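Side-chain contact in 2,3-dihydroxy-2,3-dihydrophenylpropionate dehydrogenase (PDB 5XTF), which probably catalyses the NAD(+)-dependent oxidation of naphthalene cis-dihydrodiol to 1,2-dihydroxynaphthalene in the breakdown of aromatic hydrocarbons: residues 86-89 with 90-94. Numbering follows the deposited sequence.
Sequences KLIK and QTIDR
Four successive i to i+4 bonds, from Q90 N to K86 O through D93 N to K89 O, join residues 86-89 to 90-94 as one uninterrupted run of alpha-helix. This helix, 81-95, packs on the parallel sheet of the Rossmann fold of a short-chain dehydrogenase. On its buried side L87 O accepts twice: T91 N reaches it at 3.1 Å and T91 OG1 at 2.7 Å, from opposite faces of the carbonyl plane. The hydroxyl can do so because chi1 of -61° sets OG1 beside its own backbone N; OG1 is also hydrogen-bonded to S51 OG of strand 49-54. A valine in place of T91 would probably leave L87 O with the backbone donor alone and S51 OG without this partner. I88 and I92 follow each other one turn apart, CG2 of I88 lying 4.3 Å from CG1 of I92, and both meet L98 and helix 118-150. K86 and Q90 run side by side in the same direction, both against V74 of strand 72-75. On the exposed side K89 is extended up to CE and bends at chi4 (-50°), so that NZ forms a salt bridge with D93 OD2 at 3.2 Å, the hydrogen bond within it being weak.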
loop_
_atom_site.group_PDB
_atom_site.type_symbol
_atom_site.label_atom_id
_atom_site.label_comp_id
_atom_site.label_asym_id
_atom_site.label_seq_id
_atom_site.Cartn_x
_atom_site.Cartn_y
_atom_site.Cartn_z
ATOM N N LYS B 86 19.545 -21.296 21.783
ATOM C CA LYS B 86 20.034 -21.098 23.143
ATOM C C LYS B 86 19.209 -20.047 23.875
ATOM O O LYS B 86 18.763 -20.272 25.010
ATOM C CB LYS B 86 21.507 -20.706 23.087
ATOM C CG LYS B 86 22.242 -20.664 24.417
ATOM C CD LYS B 86 23.719 -20.401 24.103
ATOM C CE LYS B 86 24.454 -19.668 25.208
ATOM N NZ LYS B 86 23.893 -20.028 26.513
ATOM N N LEU B 87 18.967 -18.903 23.220
ATOM C CA LEU B 87 18.120 -17.856 23.797
ATOM C C LEU B 87 16.776 -18.415 24.239
ATOM O O LEU B 87 16.346 -18.218 25.384
ATOM C CB LEU B 87 17.914 -16.729 22.786
ATOM C CG LEU B 87 17.049 -15.537 23.215
ATOM C CD1 LEU B 87 17.801 -14.671 24.167
ATOM C CD2 LEU B 87 16.600 -14.708 21.993
ATOM N N ILE B 88 16.104 -19.140 23.347
ATOM C CA ILE B 88 14.824 -19.731 23.714
ATOM C C ILE B 88 15.004 -20.733 24.853
ATOM O O ILE B 88 14.290 -20.682 25.859
ATOM C CB ILE B 88 14.157 -20.380 22.493
ATOM C CG1 ILE B 88 14.015 -19.349 21.360
ATOM C CG2 ILE B 88 12.805 -20.975 22.886
ATOM C CD1 ILE B 88 13.412 -18.015 21.789
ATOM N N LYS B 89 15.954 -21.662 24.705
ATOM C CA LYS B 89 16.098 -22.727 25.693
ATOM C C LYS B 89 16.326 -22.155 27.093
ATOM O O LYS B 89 15.687 -22.579 28.065
ATOM C CB LYS B 89 17.231 -23.668 25.288
ATOM C CG LYS B 89 17.283 -24.933 26.138
ATOM C CD LYS B 89 18.483 -25.817 25.792
ATOM C CE LYS B 89 18.288 -27.229 26.350
ATOM N NZ LYS B 89 17.901 -27.236 27.802
ATOM N N GLN B 90 17.202 -21.156 27.208
ATOM C CA GLN B 90 17.418 -20.530 28.508
ATOM C C GLN B 90 16.165 -19.835 29.004
ATOM O O GLN B 90 15.916 -19.791 30.220
ATOM C CB GLN B 90 18.556 -19.519 28.430
ATOM C CG GLN B 90 19.943 -20.128 28.380
ATOM C CD GLN B 90 21.019 -19.113 28.730
ATOM O OE1 GLN B 90 20.755 -18.083 29.346
ATOM N NE2 GLN B 90 22.247 -19.437 28.411
ATOM N N THR B 91 15.382 -19.255 28.088
ATOM C CA THR B 91 14.164 -18.576 28.508
ATOM C C THR B 91 13.210 -19.555 29.186
ATOM O O THR B 91 12.680 -19.278 30.270
ATOM C CB THR B 91 13.485 -17.897 27.310
ATOM O OG1 THR B 91 14.357 -16.911 26.735
ATOM C CG2 THR B 91 12.208 -17.219 27.761
ATOM N N ILE B 92 13.016 -20.722 28.570
ATOM C CA ILE B 92 12.093 -21.723 29.089
ATOM C C ILE B 92 12.592 -22.267 30.423
ATOM O O ILE B 92 11.830 -22.377 31.392
ATOM C CB ILE B 92 11.909 -22.848 28.056
ATOM C CG1 ILE B 92 11.458 -22.252 26.720
ATOM C CG2 ILE B 92 10.923 -23.887 28.563
ATOM C CD1 ILE B 92 10.236 -21.318 26.833
ATOM N N ASP B 93 13.885 -22.602 30.491
ATOM C CA ASP B 93 14.461 -23.151 31.715
ATOM C C ASP B 93 14.404 -22.147 32.850
ATOM O O ASP B 93 14.110 -22.507 33.992
ATOM C CB ASP B 93 15.897 -23.588 31.461
ATOM C CG ASP B 93 15.978 -24.775 30.524
ATOM O OD1 ASP B 93 14.955 -25.493 30.385
ATOM O OD2 ASP B 93 17.062 -25.004 29.942
ATOM N N ARG B 94 14.651 -20.882 32.550
ATOM C CA ARG B 94 14.596 -19.864 33.583
ATOM C C ARG B 94 13.161 -19.456 33.902
ATOM O O ARG B 94 12.832 -19.209 35.068
ATOM C CB ARG B 94 15.414 -18.652 33.150
ATOM C CG ARG B 94 15.300 -17.487 34.092
ATOM C CD ARG B 94 16.131 -17.731 35.315
ATOM N NE ARG B 94 15.964 -16.657 36.281
ATOM C CZ ARG B 94 16.632 -15.511 36.231
ATOM N NH1 ARG B 94 17.506 -15.296 35.248
ATOM N NH2 ARG B 94 16.424 -14.584 37.161
#